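Local coordinates for SusD-like carbohydrate binding protein (Bacteroides vulgatus, PDB 3LEW), which probably binds carbohydrate at the outer membrane as a SusD-family protein, helping to capture sugar nutrients, at residues A[92-97]-A[123-128]; A[128-133]-A[172-177]; A[275-280]-A[328-333]. All coordinates share one frame; numbering follows the deposited sequence.

In the fold
Contacts 1 and 2 make a pair: both use helix 111-135, share L128 and have centres 11 Å apart, with helix 81-103 packed on it in one and helix 170-187 in the other. Both are buried: contact 1 rests on aliphatic side chains and a cysteine sulfur, and contact 2 adds two tyrosine ring faces. The hydroxyl of S177 from contact 2 also reaches G126 O in contact 1, tying the two together. Contact 3 lies apart, its nearest atoms about 15 Å from contact 1 and 17 Å from contact 2. Two loops meet there, partly buried, joined by a carboxylate that takes a backbone N-H from across, and by waters. The chemistry changes from hydrophobic packing to polar clasping.

Contact 1: residues A[92-97]-A[123-128]; sequences RVINDC and ALRGFL
L124 rests against C97 and V93, the first of three side chains by which helix 111-135 meets helix 81-103. C97 SG lies against CB, CG and CD2 of L124, 3.8 Å from L124 CB, and the same CD2 also reaches V93. There L124 CD2 stands 3.8 Å from V93 CG1, the two side chains crossing at about a right angle.

One residue on, R125 offers its aliphatic root: CB of R125 and CB of C97 are 3.9 Å apart. The backbones come nearest at I94 and R125. The guanidinium of R125 reaches past the segment to N98 of the same partner helix and makes a salt bridge with D180 of helix 170-187, which probably balances its charge.

L128 closes the series. With CG placed anti to the carbonyl carbon (chi1 -66°), its CD1 comes 3.6 Å from both CB and CG1 of V93, and also lies 3.7 Å from the backbone N of I94. I94 slides past L128 in the opposite direction, bringing I94 CG1 to 3.8 Å from L128 CB.

The segments run antiparallel, 155° between their directions, with axes 9.0 Å apart. Helix 19-35 covers V93, L124 and L128 from outside the pair. Since the side-chain atoms that meet are aliphatic carbon and one sulfur, this patch probably holds by close fit and exclusion of water, with the R125-N98 bond adding a polar link beside it.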
loop_
_atom_site.group_PDB
_atom_site.type_symbol
_atom_site.label_atom_id
_atom_site.label_comp_id
_atom_site.label_asym_id
_atom_site.label_seq_id
_atom_site.Cartn_x
_atom_site.Cartn_y
_atom_site.Cartn_z
ATOM N N ARG A 92 -12.252 -8.419 -11.135
ATOM C CA ARG A 92 -13.624 -7.947 -11.242
ATOM C C ARG A 92 -13.681 -6.446 -11.507
ATOM O O ARG A 92 -14.528 -6.001 -12.311
ATOM C CB ARG A 92 -14.468 -8.367 -10.043
ATOM C CG ARG A 92 -14.642 -9.860 -10.035
ATOM C CD ARG A 92 -15.570 -10.321 -8.967
ATOM N NE ARG A 92 -15.700 -11.780 -9.007
ATOM N N VAL A 93 -12.766 -5.680 -10.919
ATOM C CA VAL A 93 -12.792 -4.213 -11.053
ATOM C C VAL A 93 -12.152 -3.809 -12.385
ATOM O O VAL A 93 -12.680 -2.932 -13.092
ATOM C CB VAL A 93 -12.249 -3.500 -9.838
ATOM C CG1 VAL A 93 -12.331 -1.940 -10.008
ATOM C CG2 VAL A 93 -13.056 -3.919 -8.600
ATOM N N ILE A 94 -11.131 -4.546 -12.806
ATOM C CA ILE A 94 -10.648 -4.392 -14.200
ATOM C C ILE A 94 -11.790 -4.607 -15.179
ATOM O O ILE A 94 -11.922 -3.882 -16.179
ATOM C CB ILE A 94 -9.441 -5.335 -14.504
ATOM C CG1 ILE A 94 -8.151 -4.811 -13.843
ATOM C CG2 ILE A 94 -9.274 -5.552 -16.046
ATOM C CD1 ILE A 94 -6.966 -5.860 -13.814
ATOM N N ASN A 95 -12.623 -5.630 -14.951
ATOM C CA ASN A 95 -13.746 -5.869 -15.836
ATOM C C ASN A 95 -14.747 -4.707 -15.861
ATOM O O ASN A 95 -15.248 -4.362 -16.911
ATOM C CB ASN A 95 -14.483 -7.147 -15.458
ATOM C CG ASN A 95 -15.262 -7.701 -16.602
ATOM O OD1 ASN A 95 -14.767 -7.774 -17.731
ATOM N ND2 ASN A 95 -16.492 -8.074 -16.338
ATOM N N ASP A 96 -15.025 -4.121 -14.707
ATOM C CA ASP A 96 -15.830 -2.881 -14.646
ATOM C C ASP A 96 -15.235 -1.746 -15.489
ATOM O O ASP A 96 -15.959 -1.119 -16.278
ATOM C CB ASP A 96 -15.987 -2.382 -13.200
ATOM C CG ASP A 96 -16.886 -3.282 -12.358
ATOM O OD1 ASP A 96 -17.854 -3.882 -12.899
ATOM O OD2 ASP A 96 -16.652 -3.395 -11.141
ATOM N N CYS A 97 -13.923 -1.501 -15.318
ATOM C CA CYS A 97 -13.227 -0.505 -16.122
ATOM C C CYS A 97 -13.380 -0.833 -17.619
ATOM O O CYS A 97 -13.688 0.060 -18.402
ATOM C CB CYS A 97 -11.748 -0.417 -15.806
ATOM S SG CYS A 97 -11.407 0.096 -14.117
ATOM N N ALA A 123 -7.278 5.004 -15.677
ATOM C CA ALA A 123 -6.403 5.236 -14.516
ATOM C C ALA A 123 -6.633 4.153 -13.458
ATOM O O ALA A 123 -5.668 3.591 -12.936
ATOM C CB ALA A 123 -6.613 6.674 -13.940
ATOM N N LEU A 124 -7.901 3.821 -13.190
ATOM C CA LEU A 124 -8.222 2.745 -12.234
ATOM C C LEU A 124 -7.701 1.413 -12.758
ATOM O O LEU A 124 -7.122 0.624 -12.004
ATOM C CB LEU A 124 -9.717 2.674 -11.936
ATOM C CG LEU A 124 -10.189 1.637 -10.870
ATOM C CD1 LEU A 124 -9.458 1.779 -9.547
ATOM C CD2 LEU A 124 -11.685 1.759 -10.664
ATOM N N ARG A 125 -7.903 1.165 -14.043
ATOM C CA ARG A 125 -7.386 -0.077 -14.625
ATOM C C ARG A 125 -5.859 -0.131 -14.491
ATOM O O ARG A 125 -5.263 -1.168 -14.082
ATOM C CB ARG A 125 -7.821 -0.236 -16.063
ATOM C CG ARG A 125 -7.489 -1.607 -16.621
ATOM C CD ARG A 125 -7.977 -1.774 -18.056
ATOM N NE ARG A 125 -7.118 -1.109 -19.045
ATOM C CZ ARG A 125 -7.400 -1.022 -20.359
ATOM N NH1 ARG A 125 -8.539 -1.481 -20.850
ATOM N NH2 ARG A 125 -6.563 -0.433 -21.188
ATOM N N GLY A 126 -5.195 0.981 -14.816
ATOM C CA GLY A 126 -3.749 1.061 -14.658
ATOM C C GLY A 126 -3.274 0.812 -13.235
ATOM O O GLY A 126 -2.242 0.137 -12.991
ATOM N N PHE A 127 -4.005 1.361 -12.266
ATOM C CA PHE A 127 -3.719 1.135 -10.845
ATOM C C PHE A 127 -3.794 -0.349 -10.460
ATOM O O PHE A 127 -2.959 -0.828 -9.680
ATOM C CB PHE A 127 -4.684 1.932 -9.976
ATOM C CG PHE A 127 -4.542 1.691 -8.483
ATOM C CD1 PHE A 127 -3.488 2.237 -7.764
ATOM C CD2 PHE A 127 -5.467 0.967 -7.793
ATOM C CE1 PHE A 127 -3.354 2.042 -6.384
ATOM C CE2 PHE A 127 -5.318 0.769 -6.423
ATOM C CZ PHE A 127 -4.286 1.326 -5.736
ATOM N N LEU A 128 -4.770 -1.056 -11.022
ATOM C CA LEU A 128 -4.964 -2.464 -10.700
ATOM C C LEU A 128 -3.882 -3.306 -11.396
ATOM O O LEU A 128 -3.341 -4.250 -10.809
ATOM C CB LEU A 128 -6.381 -2.939 -11.016
ATOM C CG LEU A 128 -7.453 -2.274 -10.119
ATOM C CD1 LEU A 128 -8.889 -2.574 -10.686
ATOM C CD2 LEU A 128 -7.256 -2.645 -8.637
#

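Contact 2: residues A[128-133]-A[172-177]; sequences LYLHLA and EVYAQS
Y129 leans on helix 170-187 with its CB and the near part of its ring. Its CB begins the contact, 4.0 Å from V173 CG1 and a little farther from S177 CB. Around the ring, CD1 approaches the same valine methyl, which comes in obliquely, whereas CG, CD2 and CE2 lie beneath the CG methylene of Q176. That methylene sits over a ring face in a CH-pi contact, Q176 CG being 4.2 Å from the centroid of Y129 and 27° off the ring normal; it is carried there by chi1 (-178°), CG lying anti to the backbone N. At the tip, the hydroxyl of Y129 is hydrogen-bonded to the carbonyl of Y152, which fixes the far end of the ring.

A second CH-pi contact is nearly ideal in its centring: A133 CB stands 3.5 Å from the centroid of the Y174 ring, only 2° off its normal. L130 meets the same ring at its edge, with L130 CD1 3.7 Å from Y174 CE1. Between the two tyrosines, V173 CG1 lies 3.3 Å from Y129 O and 3.7 Å from A133 CB. The hydroxyl of S177 lies 3.5 Å from L130 CB, and bonds to the carbonyl of G126.

Axes 8.2 Å apart, running antiparallel with alanine and serine at the interface, are consistent with the antiparallel helix packing of the TPR-like helical scaffold of SusD-family proteins.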
loop_
_atom_site.group_PDB
_atom_site.type_symbol
_atom_site.label_atom_id
_atom_site.label_comp_id
_atom_site.label_asym_id
_atom_site.label_seq_id
_atom_site.Cartn_x
_atom_site.Cartn_y
_atom_site.Cartn_z
ATOM N N LEU A 128 -4.770 -1.056 -11.022
ATOM C CA LEU A 128 -4.964 -2.464 -10.700
ATOM C C LEU A 128 -3.882 -3.306 -11.396
ATOM O O LEU A 128 -3.341 -4.250 -10.809
ATOM C CB LEU A 128 -6.381 -2.939 -11.016
ATOM C CG LEU A 128 -7.453 -2.274 -10.119
ATOM C CD1 LEU A 128 -8.889 -2.574 -10.686
ATOM C CD2 LEU A 128 -7.256 -2.645 -8.637
ATOM N N TYR A 129 -3.476 -2.938 -12.600
ATOM C CA TYR A 129 -2.293 -3.633 -13.220
ATOM C C TYR A 129 -0.990 -3.329 -12.453
ATOM O O TYR A 129 -0.085 -4.170 -12.384
ATOM C CB TYR A 129 -2.164 -3.362 -14.713
ATOM C CG TYR A 129 -3.167 -4.151 -15.528
ATOM C CD1 TYR A 129 -3.202 -5.537 -15.477
ATOM C CD2 TYR A 129 -4.132 -3.500 -16.314
ATOM C CE1 TYR A 129 -4.150 -6.274 -16.172
ATOM C CE2 TYR A 129 -5.082 -4.237 -17.042
ATOM C CZ TYR A 129 -5.107 -5.630 -16.937
ATOM O OH TYR A 129 -6.052 -6.391 -17.607
ATOM N N LEU A 130 -0.877 -2.135 -11.850
ATOM C CA LEU A 130 0.272 -1.826 -10.990
ATOM C C LEU A 130 0.301 -2.754 -9.768
ATOM O O LEU A 130 1.349 -3.254 -9.354
ATOM C CB LEU A 130 0.272 -0.375 -10.536
ATOM C CG LEU A 130 1.338 0.070 -9.539
ATOM C CD1 LEU A 130 2.725 -0.171 -10.152
ATOM C CD2 LEU A 130 1.174 1.549 -9.160
ATOM N N HIS A 131 -0.864 -3.001 -9.178
ATOM C CA HIS A 131 -0.971 -3.981 -8.097
ATOM C C HIS A 131 -0.452 -5.369 -8.499
ATOM O O HIS A 131 0.383 -5.988 -7.803
ATOM C CB HIS A 131 -2.407 -4.106 -7.639
ATOM C CG HIS A 131 -2.606 -5.178 -6.606
ATOM N ND1 HIS A 131 -2.073 -5.098 -5.331
ATOM C CD2 HIS A 131 -3.291 -6.347 -6.658
ATOM C CE1 HIS A 131 -2.391 -6.195 -4.654
ATOM N NE2 HIS A 131 -3.148 -6.961 -5.429
ATOM N N LEU A 132 -0.916 -5.841 -9.655
ATOM C CA LEU A 132 -0.508 -7.148 -10.151
ATOM C C LEU A 132 0.990 -7.170 -10.412
ATOM O O LEU A 132 1.701 -8.088 -9.920
ATOM C CB LEU A 132 -1.324 -7.536 -11.392
ATOM C CG LEU A 132 -2.806 -7.841 -11.124
ATOM C CD1 LEU A 132 -3.666 -7.826 -12.448
ATOM C CD2 LEU A 132 -3.000 -9.170 -10.387
ATOM N N ALA A 133 1.511 -6.158 -11.120
ATOM C CA ALA A 133 2.918 -6.118 -11.483
ATOM C C ALA A 133 3.849 -6.083 -10.270
ATOM O O ALA A 133 4.894 -6.708 -10.267
ATOM C CB ALA A 133 3.206 -4.898 -12.364
ATOM N N GLU A 172 5.670 -6.609 -19.183
ATOM C CA GLU A 172 4.469 -6.303 -19.962
ATOM C C GLU A 172 3.335 -5.727 -19.101
ATOM O O GLU A 172 2.625 -4.814 -19.533
ATOM C CB GLU A 172 3.990 -7.533 -20.714
ATOM C CG GLU A 172 4.891 -7.922 -21.852
ATOM C CD GLU A 172 4.613 -9.289 -22.456
ATOM O OE1 GLU A 172 4.018 -10.159 -21.771
ATOM O OE2 GLU A 172 5.083 -9.493 -23.608
ATOM N N VAL A 173 3.178 -6.229 -17.884
ATOM C CA VAL A 173 2.134 -5.740 -16.999
ATOM C C VAL A 173 2.490 -4.343 -16.521
ATOM O O VAL A 173 1.612 -3.451 -16.470
ATOM C CB VAL A 173 1.825 -6.698 -15.850
ATOM C CG1 VAL A 173 0.783 -6.110 -14.912
ATOM C CG2 VAL A 173 1.328 -8.037 -16.403
ATOM N N TYR A 174 3.756 -4.131 -16.151
ATOM C CA TYR A 174 4.196 -2.742 -15.871
ATOM C C TYR A 174 3.925 -1.797 -17.068
ATOM O O TYR A 174 3.435 -0.683 -16.871
ATOM C CB TYR A 174 5.658 -2.678 -15.412
ATOM C CG TYR A 174 5.870 -2.842 -13.919
ATOM C CD1 TYR A 174 5.343 -1.924 -13.007
ATOM C CD2 TYR A 174 6.667 -3.864 -13.436
ATOM C CE1 TYR A 174 5.528 -2.055 -11.652
ATOM C CE2 TYR A 174 6.872 -4.013 -12.061
ATOM C CZ TYR A 174 6.325 -3.083 -11.188
ATOM O OH TYR A 174 6.516 -3.186 -9.832
ATOM N N ALA A 175 4.239 -2.214 -18.298
ATOM C CA ALA A 175 4.058 -1.374 -19.466
ATOM C C ALA A 175 2.561 -1.049 -19.684
ATOM O O ALA A 175 2.207 0.057 -20.073
ATOM C CB ALA A 175 4.685 -2.017 -20.734
ATOM N N GLN A 176 1.705 -2.039 -19.417
ATOM C CA GLN A 176 0.256 -1.875 -19.523
ATOM C C GLN A 176 -0.222 -0.844 -18.507
ATOM O O GLN A 176 -0.968 0.052 -18.857
ATOM C CB GLN A 176 -0.467 -3.222 -19.285
ATOM C CG GLN A 176 -2.001 -3.172 -19.425
ATOM C CD GLN A 176 -2.421 -2.843 -20.835
ATOM O OE1 GLN A 176 -1.939 -3.472 -21.790
ATOM N NE2 GLN A 176 -3.300 -1.849 -20.996
ATOM N N SER A 177 0.257 -0.936 -17.280
ATOM C CA SER A 177 -0.118 0.030 -16.239
ATOM C C SER A 177 0.256 1.451 -16.643
ATOM O O SER A 177 -0.587 2.382 -16.656
ATOM C CB SER A 177 0.573 -0.337 -14.932
ATOM O OG SER A 177 0.306 0.598 -13.907
#

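Contact 3: residues A[275-280]-A[328-333]; sequences DTTTKG and KFRFRD
The carboxylate of D275 serves four donors, one of them from the other loop. F331 N gives its hydrogen to D275 OD2 over 2.9 Å, at 160°, arriving on the anti side and 26° out of the carboxylate plane. The syn lone pair of OD2 takes the hydroxyl of T278 in a short bond. OD1 collects two backbone groups: T277 N from nearly straight ahead of the C-O bond, and T278 N at 2.7 Å and almost linear (176°). CG, turned anti to the backbone N, places the carboxylate for this.

Beside it, D275 CA points a C-H at F329 O, 3.4 Å away, and F331 turns its ring edge to OD2, with F331 CD2 3.6 Å from that oxygen. Two waters complete the join, one linking T276 N and T277 OG1 to F329 O, the other linking T278 OG1 to F331 O.

With an alanine in place of D275, the N-H groups of T277, T278 and F331 and the T278 hydroxyl would probably lose the carboxylate that gathers them, freeing the two loops to shift. Following helix 271-274, this is an Asx turn extended to an Asx motif, its second oxygen clasping a neighbouring loop.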
loop_
_atom_site.group_PDB
_atom_site.type_symbol
_atom_site.label_atom_id
_atom_site.label_comp_id
_atom_site.label_asym_id
_atom_site.label_seq_id
_atom_site.Cartn_x
_atom_site.Cartn_y
_atom_site.Cartn_z
ATOM N N ASP A 275 -5.305 0.100 14.723
ATOM C CA ASP A 275 -5.427 0.928 15.924
ATOM C C ASP A 275 -5.056 0.051 17.101
ATOM O O ASP A 275 -5.779 -0.892 17.445
ATOM C CB ASP A 275 -6.857 1.476 16.049
ATOM C CG ASP A 275 -7.035 2.399 17.214
ATOM O OD1 ASP A 275 -6.289 2.283 18.210
ATOM O OD2 ASP A 275 -7.993 3.214 17.184
ATOM N N THR A 276 -3.905 0.357 17.696
ATOM C CA THR A 276 -3.354 -0.406 18.811
ATOM C C THR A 276 -3.460 0.376 20.116
ATOM O O THR A 276 -2.870 -0.013 21.135
ATOM C CB THR A 276 -1.895 -0.784 18.555
ATOM O OG1 THR A 276 -1.105 0.405 18.308
ATOM C CG2 THR A 276 -1.802 -1.731 17.329
ATOM N N THR A 277 -4.188 1.491 20.071
ATOM C CA THR A 277 -4.258 2.399 21.226
ATOM C C THR A 277 -5.662 2.791 21.727
ATOM O O THR A 277 -5.821 3.140 22.905
ATOM C CB THR A 277 -3.409 3.673 21.010
ATOM O OG1 THR A 277 -3.946 4.449 19.932
ATOM C CG2 THR A 277 -1.919 3.351 20.771
ATOM N N THR A 278 -6.680 2.816 20.851
ATOM C CA THR A 278 -8.023 3.176 21.288
ATOM C C THR A 278 -8.735 2.032 22.039
ATOM O O THR A 278 -8.848 0.918 21.531
ATOM C CB THR A 278 -8.941 3.593 20.100
ATOM O OG1 THR A 278 -8.249 4.565 19.306
ATOM C CG2 THR A 278 -10.280 4.160 20.605
ATOM N N LYS A 279 -9.237 2.308 23.238
ATOM C CA LYS A 279 -10.098 1.356 23.927
ATOM C C LYS A 279 -11.316 1.072 23.085
ATOM O O LYS A 279 -12.047 2.001 22.737
ATOM C CB LYS A 279 -10.561 1.920 25.270
ATOM C CG LYS A 279 -9.422 2.108 26.239
ATOM C CD LYS A 279 -9.918 2.850 27.520
ATOM C CE LYS A 279 -8.779 3.658 28.169
ATOM N NZ LYS A 279 -8.162 2.906 29.299
ATOM N N GLY A 280 -11.526 -0.208 22.768
ATOM C CA GLY A 280 -12.589 -0.607 21.840
ATOM C C GLY A 280 -12.101 -1.202 20.529
ATOM O O GLY A 280 -12.885 -1.850 19.838
ATOM N N LYS A 328 -0.204 6.320 15.344
ATOM C CA LYS A 328 -0.440 6.854 13.978
ATOM C C LYS A 328 -1.884 6.683 13.494
ATOM O O LYS A 328 -2.521 7.664 13.079
ATOM C CB LYS A 328 0.530 6.195 12.987
ATOM C CG LYS A 328 0.503 6.748 11.585
ATOM C CD LYS A 328 1.633 6.180 10.749
ATOM C CE LYS A 328 1.562 6.674 9.338
ATOM N NZ LYS A 328 2.679 6.203 8.467
ATOM N N PHE A 329 -2.385 5.446 13.540
ATOM C CA PHE A 329 -3.724 5.116 13.048
ATOM C C PHE A 329 -4.667 4.932 14.241
ATOM O O PHE A 329 -4.395 4.112 15.143
ATOM C CB PHE A 329 -3.733 3.832 12.258
ATOM C CG PHE A 329 -2.946 3.889 11.009
ATOM C CD1 PHE A 329 -3.518 4.356 9.860
ATOM C CD2 PHE A 329 -1.631 3.439 10.987
ATOM C CE1 PHE A 329 -2.796 4.411 8.664
ATOM C CE2 PHE A 329 -0.904 3.457 9.817
ATOM C CZ PHE A 329 -1.510 3.958 8.638
ATOM N N ARG A 330 -5.723 5.743 14.280
ATOM C CA ARG A 330 -6.784 5.564 15.247
ATOM C C ARG A 330 -8.147 5.692 14.627
ATOM O O ARG A 330 -8.321 6.462 13.746
ATOM C CB ARG A 330 -6.663 6.575 16.380
ATOM C CG ARG A 330 -5.306 6.575 17.028
ATOM C CD ARG A 330 -5.209 7.521 18.229
ATOM N NE ARG A 330 -5.630 8.907 18.012
ATOM C CZ ARG A 330 -4.849 9.852 17.468
ATOM N NH1 ARG A 330 -3.609 9.558 17.050
ATOM N NH2 ARG A 330 -5.301 11.080 17.348
ATOM N N PHE A 331 -9.119 4.921 15.112
ATOM C CA PHE A 331 -10.499 5.128 14.705
ATOM C C PHE A 331 -10.877 6.601 14.847
ATOM O O PHE A 331 -10.526 7.278 15.819
ATOM C CB PHE A 331 -11.463 4.295 15.588
ATOM C CG PHE A 331 -11.654 2.857 15.130
ATOM C CD1 PHE A 331 -12.557 2.559 14.125
ATOM C CD2 PHE A 331 -10.947 1.794 15.728
ATOM C CE1 PHE A 331 -12.751 1.261 13.722
ATOM C CE2 PHE A 331 -11.132 0.509 15.309
ATOM C CZ PHE A 331 -12.058 0.232 14.328
ATOM N N ARG A 332 -11.599 7.102 13.864
ATOM C CA ARG A 332 -12.183 8.443 13.937
ATOM C C ARG A 332 -13.384 8.457 14.856
ATOM O O ARG A 332 -13.495 9.308 15.746
ATOM C CB ARG A 332 -12.536 8.963 12.548
ATOM C CG ARG A 332 -13.041 10.391 12.587
ATOM C CD ARG A 332 -13.307 10.905 11.199
ATOM N NE ARG A 332 -14.601 10.417 10.670
ATOM C CZ ARG A 332 -14.751 9.594 9.634
ATOM N NH1 ARG A 332 -13.724 9.094 9.022
ATOM N NH2 ARG A 332 -15.951 9.267 9.207
ATOM N N ASP A 333 -14.268 7.474 14.686
ATOM C CA ASP A 333 -15.485 7.348 15.492
ATOM C C ASP A 333 -15.457 5.928 16.051
ATOM O O ASP A 333 -15.697 4.980 15.323
ATOM C CB ASP A 333 -16.719 7.590 14.591
ATOM C CG ASP A 333 -18.035 7.494 15.337
ATOM O OD1 ASP A 333 -18.064 6.916 16.465
ATOM O OD2 ASP A 333 -19.052 7.996 14.767
HETATM O O HOH W 1 -3.033 3.349 17.403
HETATM O O HOH W 2 -9.812 6.753 18.480
#